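Local coordinates for RNA-binding protein, putative (Trypanosoma brucei, PDB 6E4N), which binds RNA through its RNA recognition motif (RRM), the domain described here, and takes part in kinetoplastid RNA editing, at residues R5-G10 against R40-F45; S9-E14 against A66-R71; T15-L20 against C33-G38. The protein carries 1 engineered substitution. All coordinates share one frame; numbering follows the deposited sequence.

Interaction 1 of 3, residues R5-G10 against R40-F45; sequences RVQVSG and RAVVEF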
# COMPACT_ATOMS: atom_id res chain seq x y z
N ARG A 5 0.86 3.30 9.55
CA ARG A 5 -0.26 2.77 8.77
C ARG A 5 -0.60 3.65 7.56
O ARG A 5 -0.60 4.88 7.66
CB ARG A 5 -1.48 2.62 9.68
CG ARG A 5 -2.55 1.69 9.18
CD ARG A 5 -3.09 0.86 10.34
NE ARG A 5 -3.63 1.71 11.40
CZ ARG A 5 -3.36 1.58 12.69
NH1 ARG A 5 -2.55 0.61 13.11
NH2 ARG A 5 -3.91 2.41 13.57
N VAL A 6 -0.89 3.01 6.43
CA VAL A 6 -1.21 3.72 5.20
C VAL A 6 -2.46 3.14 4.56
O VAL A 6 -2.62 1.92 4.50
CB VAL A 6 -0.04 3.65 4.18
CG1 VAL A 6 -0.42 4.33 2.87
CG2 VAL A 6 1.22 4.27 4.76
N GLN A 7 -3.35 4.01 4.09
CA GLN A 7 -4.54 3.58 3.35
C GLN A 7 -4.26 3.57 1.85
O GLN A 7 -3.79 4.57 1.30
CB GLN A 7 -5.72 4.49 3.66
CG GLN A 7 -5.82 4.91 5.11
CD GLN A 7 -6.36 3.80 5.99
OE1 GLN A 7 -7.39 3.20 5.69
NE2 GLN A 7 -5.66 3.52 7.08
N VAL A 8 -4.55 2.45 1.21
CA VAL A 8 -4.35 2.30 -0.22
C VAL A 8 -5.70 2.17 -0.92
O VAL A 8 -6.57 1.44 -0.45
CB VAL A 8 -3.51 1.05 -0.54
CG1 VAL A 8 -3.31 0.91 -2.05
CG2 VAL A 8 -2.18 1.09 0.21
N SER A 9 -5.87 2.89 -2.02
CA SER A 9 -7.07 2.71 -2.84
C SER A 9 -6.72 2.88 -4.31
O SER A 9 -5.63 3.34 -4.65
CB SER A 9 -8.17 3.69 -2.42
OG SER A 9 -7.83 5.03 -2.70
N GLY A 10 -7.65 2.50 -5.18
CA GLY A 10 -7.47 2.66 -6.61
C GLY A 10 -6.93 1.42 -7.29
O GLY A 10 -6.72 1.41 -8.50
N ARG A 40 -9.34 -1.57 -2.34
CA ARG A 40 -8.95 -0.87 -1.12
C ARG A 40 -8.06 -1.74 -0.25
O ARG A 40 -8.20 -2.96 -0.23
CB ARG A 40 -10.18 -0.49 -0.29
CG ARG A 40 -11.13 0.49 -0.94
CD ARG A 40 -12.38 0.58 -0.08
NE ARG A 40 -13.16 -0.65 -0.19
CZ ARG A 40 -14.07 -1.04 0.70
NH1 ARG A 40 -14.31 -0.32 1.79
NH2 ARG A 40 -14.74 -2.18 0.50
N ALA A 41 -7.17 -1.11 0.50
CA ALA A 41 -6.37 -1.85 1.46
C ALA A 41 -5.88 -0.97 2.60
O ALA A 41 -5.82 0.26 2.49
CB ALA A 41 -5.19 -2.49 0.77
N VAL A 42 -5.53 -1.63 3.70
CA VAL A 42 -4.85 -0.97 4.81
C VAL A 42 -3.53 -1.71 5.03
O VAL A 42 -3.50 -2.94 5.12
CB VAL A 42 -5.69 -0.99 6.09
CG1 VAL A 42 -4.91 -0.40 7.26
CG2 VAL A 42 -7.00 -0.24 5.87
N VAL A 43 -2.45 -0.95 5.11
CA VAL A 43 -1.13 -1.53 5.26
C VAL A 43 -0.41 -0.92 6.45
O VAL A 43 -0.56 0.27 6.72
CB VAL A 43 -0.29 -1.34 3.97
CG1 VAL A 43 1.09 -1.97 4.11
CG2 VAL A 43 -1.03 -1.94 2.79
N GLU A 44 0.34 -1.75 7.17
CA GLU A 44 1.20 -1.26 8.24
C GLU A 44 2.64 -1.63 7.95
O GLU A 44 2.92 -2.74 7.49
CB GLU A 44 0.77 -1.82 9.59
CG GLU A 44 1.34 -1.08 10.78
CD GLU A 44 0.62 -1.42 12.07
OE1 GLU A 44 1.24 -1.31 13.15
OE2 GLU A 44 -0.57 -1.80 12.00
N PHE A 45 3.55 -0.70 8.20
CA PHE A 45 4.98 -0.95 8.04
C PHE A 45 5.68 -1.04 9.40
O PHE A 45 5.09 -0.69 10.43
CB PHE A 45 5.63 0.15 7.20
CG PHE A 45 5.11 0.23 5.79
CD1 PHE A 45 3.98 0.99 5.48
CD2 PHE A 45 5.75 -0.44 4.76
CE1 PHE A 45 3.51 1.07 4.18
CE2 PHE A 45 5.28 -0.36 3.46
CZ PHE A 45 4.16 0.40 3.16
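V42 fits between R5 and Q7 where strands 5-9 and 40-45 pair in the middle of the RRM sheet. The strands are antiparallel, with their axes 4.6 Å apart. V42 offers one methyl to each neighbour. Its CG1 lies anti to the backbone N and meets the aliphatic part of R5, 3.7 Å from R5 CG. Its CG2 meets the amide end of Q7, which lies beside V42 and points the same way. Q7 turns there through a bend at chi2 (-76°), and its OE1 comes within 3.5 Å of V42 CG2. R5 also bends, and carries its guanidinium past V42 to E44. R5 NH1 and E44 OE2 form a salt bridge at 3.3 Å, whose hydrogen bond is weak. The carboxylate oxygen lies in the guanidinium plane, at its edge, but the two planes are 70° apart. E44 has a second partner, since its OE1 is hydrogen-bonded to the N of G1, a residue left from the tag.

The face with V6, V8, A41 and V43 is apolar and turned to the two helices. A41 CB packs against V8 CB at 4.1 Å. A methyl of V8, CG2, meets V43 CG2. V6 CG2 sits at the edge of the F45 ring. Helix 48-57 covers V6 and F45, while helix 17-24 covers A41, V43 and F45. Four backbone bonds hold the register, two in the V6-V43 pair and two in the V8-A41 pair. The bond from V8 N to A41 O is nearly straight at 171° and measures 2.8 Å.

Interaction 2 of 3, residues S9-E14 against A66-R71; sequences SGMSDE and ATLFLR. Engineered in segment 9-14: M11 (natural residue Leu).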
# COMPACT_ATOMS: atom_id res chain seq x y z
N SER A 9 -5.87 2.89 -2.02
CA SER A 9 -7.07 2.71 -2.84
C SER A 9 -6.72 2.88 -4.31
O SER A 9 -5.63 3.34 -4.65
CB SER A 9 -8.17 3.69 -2.42
OG SER A 9 -7.83 5.03 -2.70
N GLY A 10 -7.65 2.50 -5.18
CA GLY A 10 -7.47 2.66 -6.61
C GLY A 10 -6.93 1.42 -7.29
O GLY A 10 -6.72 1.41 -8.50
N MET A 11 -6.68 0.37 -6.51
CA MET A 11 -6.21 -0.89 -7.07
C MET A 11 -7.23 -1.50 -8.01
O MET A 11 -8.43 -1.33 -7.84
CB MET A 11 -5.88 -1.91 -5.98
CG MET A 11 -4.73 -1.54 -5.06
SD MET A 11 -4.25 -2.97 -4.07
CE MET A 11 -5.72 -3.17 -3.07
N SER A 12 -6.73 -2.23 -9.01
CA SER A 12 -7.58 -3.09 -9.80
C SER A 12 -8.32 -4.06 -8.88
O SER A 12 -7.75 -4.51 -7.89
CB SER A 12 -6.75 -3.86 -10.83
OG SER A 12 -7.34 -5.11 -11.14
N ASP A 13 -9.57 -4.36 -9.21
CA ASP A 13 -10.39 -5.29 -8.44
C ASP A 13 -9.71 -6.63 -8.18
O ASP A 13 -9.92 -7.26 -7.15
CB ASP A 13 -11.72 -5.55 -9.16
CG ASP A 13 -12.78 -4.53 -8.82
OD1 ASP A 13 -12.67 -3.88 -7.76
OD2 ASP A 13 -13.72 -4.36 -9.63
N GLU A 14 -8.89 -7.05 -9.14
CA GLU A 14 -8.31 -8.39 -9.11
C GLU A 14 -6.93 -8.44 -8.45
O GLU A 14 -6.39 -9.52 -8.23
CB GLU A 14 -8.22 -8.95 -10.53
CG GLU A 14 -9.57 -9.20 -11.21
CD GLU A 14 -10.15 -7.97 -11.88
OE1 GLU A 14 -9.52 -6.88 -11.81
OE2 GLU A 14 -11.24 -8.08 -12.49
N ALA A 66 -3.30 -0.15 -12.67
CA ALA A 66 -4.09 0.81 -11.90
C ALA A 66 -3.22 1.82 -11.16
O ALA A 66 -2.15 1.49 -10.66
CB ALA A 66 -4.99 0.08 -10.91
N THR A 67 -3.70 3.06 -11.09
CA THR A 67 -2.99 4.12 -10.37
C THR A 67 -3.43 4.17 -8.91
O THR A 67 -4.61 4.33 -8.61
CB THR A 67 -3.23 5.50 -11.02
OG1 THR A 67 -2.77 5.46 -12.38
CG2 THR A 67 -2.48 6.59 -10.27
N LEU A 68 -2.47 4.05 -8.00
CA LEU A 68 -2.77 3.99 -6.57
C LEU A 68 -2.93 5.35 -5.91
O LEU A 68 -2.24 6.31 -6.25
CB LEU A 68 -1.67 3.21 -5.84
CG LEU A 68 -1.42 1.78 -6.33
CD1 LEU A 68 -0.40 1.09 -5.42
CD2 LEU A 68 -2.73 1.01 -6.40
N PHE A 69 -3.83 5.43 -4.93
CA PHE A 69 -3.93 6.60 -4.07
C PHE A 69 -3.61 6.19 -2.64
O PHE A 69 -4.24 5.29 -2.08
CB PHE A 69 -5.31 7.24 -4.15
CG PHE A 69 -5.49 8.40 -3.20
CD1 PHE A 69 -4.80 9.58 -3.40
CD2 PHE A 69 -6.34 8.30 -2.11
CE1 PHE A 69 -4.95 10.64 -2.53
CE2 PHE A 69 -6.50 9.36 -1.23
CZ PHE A 69 -5.80 10.53 -1.44
N LEU A 70 -2.61 6.85 -2.06
CA LEU A 70 -2.14 6.53 -0.72
C LEU A 70 -2.32 7.72 0.21
O LEU A 70 -2.08 8.86 -0.19
CB LEU A 70 -0.67 6.10 -0.76
CG LEU A 70 -0.32 4.75 -1.39
CD1 LEU A 70 -0.14 4.88 -2.88
CD2 LEU A 70 0.95 4.21 -0.76
N ARG A 71 -2.73 7.47 1.45
CA ARG A 71 -2.77 8.52 2.46
C ARG A 71 -2.66 7.96 3.88
O ARG A 71 -2.72 6.74 4.09
CB ARG A 71 -4.04 9.37 2.33
CG ARG A 71 -5.33 8.61 2.50
CD ARG A 71 -6.51 9.57 2.64
NE ARG A 71 -7.78 8.87 2.41
CZ ARG A 71 -8.98 9.39 2.66
NH1 ARG A 71 -9.10 10.61 3.17
NH2 ARG A 71 -10.06 8.67 2.41
OXT ARG A 71 -2.53 8.71 4.85
O HOH W 1 -6.29 5.26 0.04
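The F69 ring takes S9 OG at its edge, in the ring plane, 3.6 Å from CD2. F69 CG is anti to the backbone N (chi1 176°), which swings the ring out past S9 and leaves its CD2 edge by the OG. This is where strand 5-9 of the RRM sheet pairs with strand 66-70. S9 and F69 form an antiparallel hydrogen-bonded pair. F69 N donates to S9 O at 2.8 Å. S9 N donates to F69 O at 2.9 Å. A water also donates to F69 O and is bonded to S9 OG, so it bridges the two residues.

Beyond S9 the chain leaves the sheet. G10 has a positive phi (95°), and its O faces the A66 methyl, 3.3 Å from A66 CB. A66 points this methyl at the loop, and its CB is also 3.5 Å from S12 N. S12 starts an ST turn, its OG accepting from E14 N, just ahead of helix 17-24. On the buried side, the engineered M11 crosses L68, which also packs on H23 of that helix. M11 CG meets L68 CD2 at 3.5 Å.

Interaction 3 of 3, residues T15-L20 against C33-G38; sequences TTWHTL and CKVFSG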
# COMPACT_ATOMS: atom_id res chain seq x y z
N THR A 15 -6.36 -7.28 -8.14
CA THR A 15 -5.06 -7.24 -7.47
C THR A 15 -5.16 -7.86 -6.08
O THR A 15 -6.06 -7.55 -5.31
CB THR A 15 -4.53 -5.80 -7.35
OG1 THR A 15 -4.41 -5.23 -8.66
CG2 THR A 15 -3.17 -5.79 -6.67
N THR A 16 -4.22 -8.75 -5.77
CA THR A 16 -4.27 -9.50 -4.53
C THR A 16 -3.39 -8.93 -3.42
O THR A 16 -2.56 -8.05 -3.63
CB THR A 16 -3.83 -10.96 -4.75
OG1 THR A 16 -2.43 -11.00 -5.05
CG2 THR A 16 -4.61 -11.58 -5.91
N TRP A 17 -3.61 -9.48 -2.23
CA TRP A 17 -2.81 -9.24 -1.04
C TRP A 17 -1.32 -9.48 -1.30
O TRP A 17 -0.49 -8.63 -0.98
CB TRP A 17 -3.35 -10.14 0.08
CG TRP A 17 -2.68 -10.10 1.41
CD1 TRP A 17 -2.96 -9.27 2.46
CD2 TRP A 17 -1.66 -10.99 1.88
NE1 TRP A 17 -2.16 -9.57 3.54
CE2 TRP A 17 -1.35 -10.62 3.20
CE3 TRP A 17 -0.97 -12.05 1.29
CZ2 TRP A 17 -0.38 -11.28 3.95
CZ3 TRP A 17 -0.01 -12.71 2.03
CH2 TRP A 17 0.28 -12.32 3.35
N HIS A 18 -0.99 -10.61 -1.91
CA HIS A 18 0.40 -10.90 -2.27
C HIS A 18 1.01 -9.83 -3.17
O HIS A 18 2.12 -9.37 -2.92
CB HIS A 18 0.52 -12.26 -2.97
CG HIS A 18 0.51 -13.43 -2.05
ND1 HIS A 18 -0.65 -14.06 -1.65
CD2 HIS A 18 1.53 -14.10 -1.44
CE1 HIS A 18 -0.35 -15.06 -0.84
NE2 HIS A 18 0.96 -15.11 -0.70
N THR A 19 0.28 -9.45 -4.20
CA THR A 19 0.78 -8.52 -5.20
C THR A 19 0.99 -7.13 -4.60
O THR A 19 2.00 -6.47 -4.88
CB THR A 19 -0.17 -8.43 -6.41
OG1 THR A 19 -0.18 -9.70 -7.09
CG2 THR A 19 0.27 -7.35 -7.39
N LEU A 20 0.04 -6.69 -3.78
CA LEU A 20 0.17 -5.39 -3.13
C LEU A 20 1.37 -5.37 -2.19
O LEU A 20 2.15 -4.42 -2.19
CB LEU A 20 -1.11 -5.04 -2.37
CG LEU A 20 -1.02 -3.71 -1.60
CD1 LEU A 20 -0.66 -2.56 -2.52
CD2 LEU A 20 -2.33 -3.45 -0.88
N CYS A 33 -1.18 -6.31 6.21
CA CYS A 33 -1.87 -5.88 5.00
C CYS A 33 -3.25 -6.52 4.94
O CYS A 33 -3.39 -7.74 5.07
CB CYS A 33 -1.05 -6.23 3.75
SG CYS A 33 -1.83 -5.74 2.18
N LYS A 34 -4.27 -5.69 4.76
CA LYS A 34 -5.64 -6.17 4.69
C LYS A 34 -6.28 -5.60 3.44
O LYS A 34 -6.33 -4.38 3.26
CB LYS A 34 -6.42 -5.76 5.94
CG LYS A 34 -7.84 -6.30 6.00
CD LYS A 34 -8.45 -6.02 7.37
CE LYS A 34 -9.88 -6.51 7.46
NZ LYS A 34 -10.52 -6.09 8.74
N VAL A 35 -6.77 -6.48 2.57
CA VAL A 35 -7.34 -6.04 1.30
C VAL A 35 -8.87 -6.14 1.31
O VAL A 35 -9.43 -7.17 1.67
CB VAL A 35 -6.80 -6.88 0.12
CG1 VAL A 35 -7.53 -6.54 -1.17
CG2 VAL A 35 -5.30 -6.66 -0.03
N PHE A 36 -9.52 -5.04 0.94
CA PHE A 36 -10.97 -4.99 0.86
C PHE A 36 -11.42 -5.00 -0.60
O PHE A 36 -10.62 -4.78 -1.51
CB PHE A 36 -11.51 -3.73 1.56
CG PHE A 36 -11.10 -3.62 3.00
CD1 PHE A 36 -11.90 -4.12 4.01
CD2 PHE A 36 -9.91 -3.00 3.34
CE1 PHE A 36 -11.53 -4.01 5.33
CE2 PHE A 36 -9.52 -2.90 4.66
CZ PHE A 36 -10.33 -3.40 5.66
N SER A 37 -12.71 -5.24 -0.81
CA SER A 37 -13.28 -5.20 -2.15
C SER A 37 -13.10 -3.82 -2.77
O SER A 37 -12.98 -2.82 -2.07
CB SER A 37 -14.76 -5.57 -2.11
OG SER A 37 -15.50 -4.60 -1.39
N GLY A 38 -13.08 -3.78 -4.10
CA GLY A 38 -13.03 -2.51 -4.82
C GLY A 38 -11.67 -1.84 -4.81
O GLY A 38 -11.57 -0.63 -4.97
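C33 O receives the indole N-H of W17, with NE1 2.7 Å away. The bond is weak because it is bent, with an N-H...O angle of 129°. The oxygen lies in the plane of the indole, at its edge, and is also 3.1 Å from W17 CD1. W17 CG is anti to the backbone N (chi1 179°), which carries the ring from the first turn of the helix over to the strand. The pyrrole edge of the ring, CD1 and NE1, lies by C33 O and CB.

C33 points toward the helix and is buried. Its SG stands obliquely to the indole, 4.4 Å from the centroid of the five-membered ring and 45° off the ring normal. This is a sulfur-aromatic contact. The same sulfur meets L20 CD2 at 3.9 Å, so C33 is wedged between an aromatic and an aliphatic side chain one helical turn apart. V35 is two residues further along the strand and also points toward the helix. Its CG2 presses on the start of the helix, 3.7 Å from W17 CA, and also meets W17 CB.

T16 is the N-cap of this helix. Its OG1 accepts from T19 N at 3.2 Å, closing the first turn that presents W17 and L20.

The contact joins helix 17-24 to strand 30-36, an outermost strand of the RRM sheet. L20 continues inward to A41 of strand 40-45 and also touches L63. C33 packs against V43. The helix lies against one side of the sheet, touching strands 30-36, 40-45 and 62-63.

In the fold
The three contacts belong to one RRM sheet and helix 17-24, one of the two helices packed on it. Strand 5-9 is shared: interaction 1 pairs it with strand 40-45, and interaction 2 with strand 66-70. Their centres are 9 Å apart, and Q7 N reaches R71 O at 2.8 Å. K34 N and V42 O (2.9 Å) tie interaction 3, on outer strand 30-36, to interaction 1. A41 CB lies 3.4 Å from L20 CD2. The engineered M11 links interactions 2 and 3, its SD 3.8 Å from L20 CD2. No RNA is bound here. RRMs commonly bind RNA on the face carrying R5, Q7, V42 and F69, though this one is reported to use several surfaces.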